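Local coordinates for peptidase M16 domain protein (Alicyclobacillus acidocaldarius subsp. acidocaldarius DSM 446, PDB 4XEA), which probably hydrolyses peptide bonds as a metal-dependent peptidase of the M16 family, and holds nickel and sodium ions in this crystal, at residues T9-L14 with V19-P24; S334-V339 with A404-H409. All coordinates share one frame; numbering follows the deposited sequence.

Interaction 1. Residues T9-L14 with V19-P24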
loop_
_atom_site.group_PDB
_atom_site.type_symbol
_atom_site.label_atom_id
_atom_site.label_comp_id
_atom_site.label_asym_id
_atom_site.label_seq_id
_atom_site.Cartn_x
_atom_site.Cartn_y
_atom_site.Cartn_z
ATOM N N THR A 9 -15.004 -4.365 22.356
ATOM C CA THR A 9 -14.731 -2.937 22.238
ATOM C C THR A 9 -15.070 -2.246 23.563
ATOM O O THR A 9 -16.243 -2.189 23.957
ATOM C CB THR A 9 -15.517 -2.297 21.091
ATOM O OG1 THR A 9 -15.204 -2.981 19.886
ATOM C CG2 THR A 9 -15.176 -0.814 20.939
ATOM N N ARG A 10 -14.037 -1.692 24.205
ATOM C CA ARG A 10 -14.140 -1.042 25.507
ATOM C C ARG A 10 -13.877 0.458 25.331
ATOM O O ARG A 10 -12.744 0.881 25.086
ATOM C CB ARG A 10 -13.131 -1.664 26.484
ATOM C CG ARG A 10 -13.353 -1.319 27.959
ATOM C CD ARG A 10 -12.255 -1.905 28.856
ATOM N NE ARG A 10 -12.163 -3.367 28.767
ATOM C CZ ARG A 10 -11.345 -4.129 29.505
ATOM N NH1 ARG A 10 -10.498 -3.583 30.375
ATOM N NH2 ARG A 10 -11.363 -5.445 29.364
ATOM N N THR A 11 -14.948 1.235 25.473
ATOM C CA THR A 11 -14.956 2.673 25.278
ATOM C C THR A 11 -15.407 3.388 26.580
ATOM O O THR A 11 -16.491 3.119 27.087
ATOM C CB THR A 11 -15.932 3.064 24.157
ATOM O OG1 THR A 11 -15.568 2.419 22.913
ATOM C CG2 THR A 11 -15.942 4.556 23.962
ATOM N N TRP A 12 -14.565 4.283 27.100
ATOM C CA TRP A 12 -14.896 5.081 28.257
ATOM C C TRP A 12 -14.213 6.447 28.166
ATOM O O TRP A 12 -13.483 6.725 27.192
ATOM C CB TRP A 12 -14.578 4.332 29.572
ATOM C CG TRP A 12 -13.174 4.362 30.015
ATOM C CD1 TRP A 12 -12.665 5.070 31.072
ATOM C CD2 TRP A 12 -12.087 3.599 29.485
ATOM N NE1 TRP A 12 -11.325 4.799 31.227
ATOM C CE2 TRP A 12 -10.943 3.909 30.257
ATOM C CE3 TRP A 12 -11.963 2.676 28.432
ATOM C CZ2 TRP A 12 -9.691 3.338 29.998
ATOM C CZ3 TRP A 12 -10.726 2.116 28.184
ATOM C CH2 TRP A 12 -9.606 2.447 28.966
ATOM N N ARG A 13 -14.537 7.325 29.107
ATOM C CA ARG A 13 -14.026 8.699 29.129
ATOM C C ARG A 13 -13.342 8.978 30.470
ATOM O O ARG A 13 -13.932 8.733 31.518
ATOM C CB ARG A 13 -15.157 9.714 28.887
ATOM C CG ARG A 13 -14.664 11.160 28.762
ATOM C CD ARG A 13 -15.793 12.210 28.634
ATOM N NE ARG A 13 -16.785 11.853 27.599
ATOM C CZ ARG A 13 -16.879 12.333 26.366
ATOM N NH1 ARG A 13 -16.004 13.201 25.888
ATOM N NH2 ARG A 13 -17.883 11.922 25.588
ATOM N N LEU A 14 -12.108 9.485 30.427
ATOM C CA LEU A 14 -11.346 9.734 31.659
ATOM C C LEU A 14 -11.808 11.004 32.348
ATOM O O LEU A 14 -12.522 11.821 31.766
ATOM C CB LEU A 14 -9.838 9.836 31.371
ATOM C CG LEU A 14 -9.194 8.700 30.530
ATOM C CD1 LEU A 14 -7.822 9.098 30.062
ATOM C CD2 LEU A 14 -9.124 7.427 31.301
ATOM N N VAL A 19 -11.464 10.526 25.598
ATOM C CA VAL A 19 -12.196 9.298 25.258
ATOM C C VAL A 19 -11.175 8.255 24.809
ATOM O O VAL A 19 -10.303 8.548 24.010
ATOM C CB VAL A 19 -13.275 9.582 24.165
ATOM C CG1 VAL A 19 -13.841 8.291 23.553
ATOM C CG2 VAL A 19 -14.433 10.440 24.756
ATOM N N VAL A 20 -11.306 7.035 25.340
ATOM C CA VAL A 20 -10.438 5.937 25.034
ATOM C C VAL A 20 -11.289 4.795 24.512
ATOM O O VAL A 20 -12.343 4.493 25.080
ATOM C CB VAL A 20 -9.642 5.411 26.257
ATOM C CG1 VAL A 20 -8.666 4.225 25.829
ATOM C CG2 VAL A 20 -8.842 6.533 26.942
ATOM N N THR A 21 -10.819 4.151 23.438
ATOM C CA THR A 21 -11.448 2.932 22.918
ATOM C C THR A 21 -10.377 1.880 22.713
ATOM O O THR A 21 -9.437 2.115 21.956
ATOM C CB THR A 21 -12.172 3.192 21.588
ATOM O OG1 THR A 21 -13.370 3.978 21.844
ATOM C CG2 THR A 21 -12.561 1.867 20.921
ATOM N N LEU A 22 -10.512 0.740 23.397
ATOM C CA LEU A 22 -9.581 -0.366 23.272
ATOM C C LEU A 22 -10.292 -1.538 22.595
ATOM O O LEU A 22 -11.437 -1.858 22.918
ATOM C CB LEU A 22 -9.045 -0.813 24.638
ATOM C CG LEU A 22 -8.382 0.219 25.559
ATOM C CD1 LEU A 22 -8.016 -0.418 26.941
ATOM C CD2 LEU A 22 -7.166 0.878 24.915
HETATM N N MSE A 23 -9.618 -2.145 21.626
HETATM C CA MSE A 23 -10.123 -3.321 20.917
HETATM C C MSE A 23 -9.106 -4.473 20.985
HETATM O O MSE A 23 -8.385 -4.737 20.018
HETATM C CB MSE A 23 -10.419 -2.950 19.449
HETATM C CG MSE A 23 -11.647 -2.067 19.282
HETATM SE SE MSE A 23 -11.783 -1.426 17.446
HETATM C CE MSE A 23 -10.591 0.113 17.623
ATOM N N PRO A 24 -9.043 -5.181 22.129
ATOM C CA PRO A 24 -8.081 -6.272 22.251
ATOM C C PRO A 24 -8.400 -7.454 21.321
ATOM O O PRO A 24 -9.543 -7.864 21.222
ATOM C CB PRO A 24 -8.192 -6.674 23.734
ATOM C CG PRO A 24 -9.538 -6.184 24.180
ATOM C CD PRO A 24 -9.806 -4.954 23.372
#

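Interaction 2. Residues S334-V339 with A404-H409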
loop_
_atom_site.group_PDB
_atom_site.type_symbol
_atom_site.label_atom_id
_atom_site.label_comp_id
_atom_site.label_asym_id
_atom_site.label_seq_id
_atom_site.Cartn_x
_atom_site.Cartn_y
_atom_site.Cartn_z
ATOM N N SER A 334 -21.408 13.169 -20.128
ATOM C CA SER A 334 -22.489 12.445 -20.814
ATOM C C SER A 334 -23.064 11.331 -19.982
ATOM O O SER A 334 -24.279 11.198 -19.883
ATOM C CB SER A 334 -21.977 11.812 -22.092
ATOM O OG SER A 334 -21.864 12.781 -23.089
ATOM N N HIS A 335 -22.165 10.501 -19.434
ATOM C CA HIS A 335 -22.522 9.442 -18.505
ATOM C C HIS A 335 -23.432 10.002 -17.412
ATOM O O HIS A 335 -24.549 9.533 -17.244
ATOM C CB HIS A 335 -21.232 8.823 -17.931
ATOM C CG HIS A 335 -21.446 7.667 -16.999
ATOM N ND1 HIS A 335 -22.284 6.613 -17.285
ATOM C CD2 HIS A 335 -20.866 7.375 -15.807
ATOM C CE1 HIS A 335 -22.239 5.737 -16.295
ATOM N NE2 HIS A 335 -21.379 6.172 -15.389
ATOM N N LEU A 336 -22.977 11.052 -16.716
ATOM C CA LEU A 336 -23.764 11.653 -15.640
ATOM C C LEU A 336 -25.071 12.258 -16.131
ATOM O O LEU A 336 -26.069 12.180 -15.428
ATOM C CB LEU A 336 -22.952 12.700 -14.852
ATOM C CG LEU A 336 -21.726 12.133 -14.108
ATOM C CD1 LEU A 336 -20.946 13.254 -13.396
ATOM C CD2 LEU A 336 -22.084 11.042 -13.111
ATOM N N ALA A 337 -25.075 12.836 -17.331
ATOM C CA ALA A 337 -26.306 13.423 -17.890
ATOM C C ALA A 337 -27.364 12.348 -18.129
ATOM O O ALA A 337 -28.560 12.580 -17.942
ATOM C CB ALA A 337 -26.020 14.202 -19.218
ATOM N N ARG A 338 -26.925 11.162 -18.539
ATOM C CA ARG A 338 -27.860 10.046 -18.748
ATOM C C ARG A 338 -28.405 9.505 -17.429
ATOM O O ARG A 338 -29.601 9.242 -17.319
ATOM C CB ARG A 338 -27.229 8.929 -19.575
ATOM C CG ARG A 338 -27.431 9.142 -21.069
ATOM C CD ARG A 338 -26.604 8.178 -21.887
ATOM N NE ARG A 338 -25.176 8.380 -21.639
ATOM C CZ ARG A 338 -24.205 7.683 -22.225
ATOM N NH1 ARG A 338 -22.931 7.950 -21.920
ATOM N NH2 ARG A 338 -24.508 6.722 -23.112
ATOM N N VAL A 339 -27.539 9.346 -16.429
ATOM C CA VAL A 339 -27.990 8.869 -15.134
ATOM C C VAL A 339 -28.918 9.910 -14.490
ATOM O O VAL A 339 -29.857 9.560 -13.800
ATOM C CB VAL A 339 -26.799 8.550 -14.191
ATOM C CG1 VAL A 339 -27.300 8.218 -12.795
ATOM C CG2 VAL A 339 -25.918 7.407 -14.765
ATOM N N ALA A 404 -31.523 10.376 -4.785
ATOM C CA ALA A 404 -31.586 11.701 -4.146
ATOM C C ALA A 404 -30.188 12.272 -3.928
ATOM O O ALA A 404 -29.943 13.464 -4.145
ATOM C CB ALA A 404 -32.359 11.647 -2.820
ATOM N N ARG A 405 -29.255 11.435 -3.488
ATOM C CA ARG A 405 -27.865 11.902 -3.247
ATOM C C ARG A 405 -27.225 12.384 -4.564
ATOM O O ARG A 405 -26.598 13.442 -4.600
ATOM C CB ARG A 405 -27.036 10.762 -2.630
ATOM C CG ARG A 405 -25.537 11.047 -2.445
ATOM C CD ARG A 405 -25.284 11.701 -1.097
ATOM N NE ARG A 405 -25.584 13.139 -0.954
ATOM C CZ ARG A 405 -24.676 14.113 -1.027
ATOM N NH1 ARG A 405 -25.008 15.365 -0.768
ATOM N NH2 ARG A 405 -23.419 13.848 -1.364
ATOM N N PHE A 406 -27.387 11.596 -5.626
ATOM C CA PHE A 406 -26.907 11.936 -6.958
ATOM C C PHE A 406 -27.454 13.308 -7.423
ATOM O O PHE A 406 -26.703 14.190 -7.853
ATOM C CB PHE A 406 -27.276 10.819 -7.961
ATOM C CG PHE A 406 -26.771 11.079 -9.351
ATOM C CD1 PHE A 406 -27.444 11.946 -10.199
ATOM C CD2 PHE A 406 -25.580 10.511 -9.798
ATOM C CE1 PHE A 406 -26.938 12.245 -11.482
ATOM C CE2 PHE A 406 -25.082 10.794 -11.060
ATOM C CZ PHE A 406 -25.770 11.664 -11.913
ATOM N N GLN A 407 -28.775 13.485 -7.300
ATOM C CA GLN A 407 -29.462 14.712 -7.745
ATOM C C GLN A 407 -29.040 15.972 -6.978
ATOM O O GLN A 407 -28.936 17.060 -7.559
ATOM C CB GLN A 407 -30.983 14.506 -7.645
ATOM C CG GLN A 407 -31.526 13.429 -8.594
ATOM C CD GLN A 407 -31.518 13.851 -10.048
ATOM O OE1 GLN A 407 -31.570 15.043 -10.358
ATOM N NE2 GLN A 407 -31.479 12.874 -10.954
ATOM N N GLU A 408 -28.801 15.800 -5.680
ATOM C CA GLU A 408 -28.333 16.834 -4.755
ATOM C C GLU A 408 -26.921 17.335 -5.069
ATOM O O GLU A 408 -26.583 18.508 -4.878
ATOM C CB GLU A 408 -28.193 16.220 -3.342
ATOM C CG GLU A 408 -29.277 16.473 -2.421
ATOM C CD GLU A 408 -29.163 15.668 -1.108
ATOM O OE1 GLU A 408 -28.263 14.787 -0.915
ATOM O OE2 GLU A 408 -30.019 15.938 -0.252
ATOM N N HIS A 409 -26.056 16.404 -5.400
ATOM C CA HIS A 409 -24.660 16.658 -5.363
ATOM C C HIS A 409 -23.910 16.551 -6.700
ATOM O O HIS A 409 -23.015 17.345 -6.948
ATOM C CB HIS A 409 -24.007 15.704 -4.373
ATOM C CG HIS A 409 -22.530 15.911 -4.257
ATOM N ND1 HIS A 409 -21.983 17.118 -3.926
ATOM C CD2 HIS A 409 -21.489 15.066 -4.445
ATOM C CE1 HIS A 409 -20.665 17.016 -3.906
ATOM N NE2 HIS A 409 -20.338 15.777 -4.211
#

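Interaction 1. Residues T9-L14 with V19-P24
Arg10 to Arg13 run antiparallel to Val19 to Leu22, the strand axes 4.6 Å apart at their closest and 164° between their directions, with Arg10–Leu22 and Trp12–Val20 as hydrogen-bonded pairs and Thr11–Thr21 and Arg13–Val19 as non-hydrogen-bonded ones. This is a beta hairpin at the border of a six-stranded mixed sheet: strand 10-13 is outermost within the chain, while strand 19-24 pairs on its other side with strand 194-200. Four backbone bonds zip the hairpin, among them a nearly straight one from Arg10 N to Leu22 O at 2.9 Å.

Trp12, Val20 and Leu22 share the face that meets helix 204-216. Trp12 stands with CG between its backbone N and carbonyl carbon (chi1 81°), a turn that lays the indole alongside Val20. CB of Val20 then sits over the six-membered ring, 4.0 Å from its centroid, a CH-pi contact, and CG1 of Val20 is 3.7 Å from CH2 of Trp12. Leu22 comes to the indole differently, its CD1 lying at the ring edge near the plane. Beyond the hairpin, Glu212 accepts a hydrogen bond from Trp12 NE1, which helps fix the ring's rotation, and Arg10 reaches out to salt bridges with Asp205 and Glu8.

The reverse face, bearing Thr11, Arg13, Val19 and Thr21, looks to helix 367-379, where Trp374 touches both threonines. Thr11 OG1 and Thr21 OG1 are hydrogen-bonded across the strands at 2.9 Å, and Thr9 CG2 adds a methyl-to-methyl contact with Thr21 CG2. Arg13, whose NH2 is salt-bridged to Glu383, spreads its guanidinium over Val19, so that CG2 of Val19 rests against one flat face, 3.4 Å from NH1 of Arg13.

Interaction 2. Residues S334-V339 with A404-H409
Leu336 is the first residue of 334-339 to meet Phe406, and it does so in two ways. Its side chain slants across the end of the aromatic ring, CD2 of Leu336 lying 3.6 Å from CE2 of Phe406. Its backbone carbonyl comes in at the rim instead: Leu336 O is near the plane of the ring and 3.6 Å from CZ of Phe406, so the oxygen probably faces the slightly positive hydrogens of the ring edge. The same leucine also touches Trp257 of strand 252-258.

Nearly one turn further on, Val339 takes a face of the ring. With CG1 anti to the backbone N (chi1 173°), this methyl projects over Phe406, 4.0 Å from the ring centroid and only 18° off the normal, a CH-pi contact displaced somewhat toward the CE2 and CZ rim. The other methyl, CG2, turns back within its own helix to lie over one face of the His335 ring, which stacks with Phe289.

Helices 325-342 and 399-409 belong to the C-terminal alpha/beta half of the M16 fold, where helices accompany the mixed sheet built from strands 241-246, 252-258, 304-309, 314-321 and 415-422. Phe406 is the side chain of 404-409 that bridges to the other helix: its CB points toward 334-339, and the two CA atoms nearest across the contact, those of Val339 and Phe406, are still 8.8 Å apart. Cutting the ring back to the methyl of an alanine is likely to leave Leu336 CD2 and Val339 CG1 without their aromatic partner and a gap between the two helices.

Leu282 of helix 265-283 also packs on Phe406. Next along the helix, Gln407 reaches past the end of 334-339 and gives a hydrogen bond from NE2 to Arg340 O.

Starting from the N terminus, interaction 1 closes almost at once, with four residues between its segments, and finishes the edge of the first mixed sheet. Interaction 2 opens far downstream and brings together two helical segments with 64 residues between them, both in the C-terminal half, beside the second mixed sheet. The two contacts follow in series, neither nesting nor crossing, with centres about 41 Å apart and nearest atoms about 26 Å apart. They are nevertheless related through the chain between 339 and 404: the loop that interaction 2 closes includes helix 367-379, which packs on one face of the 9-14/19-24 hairpin and so ties the C-terminal helices to the N-terminal sheet.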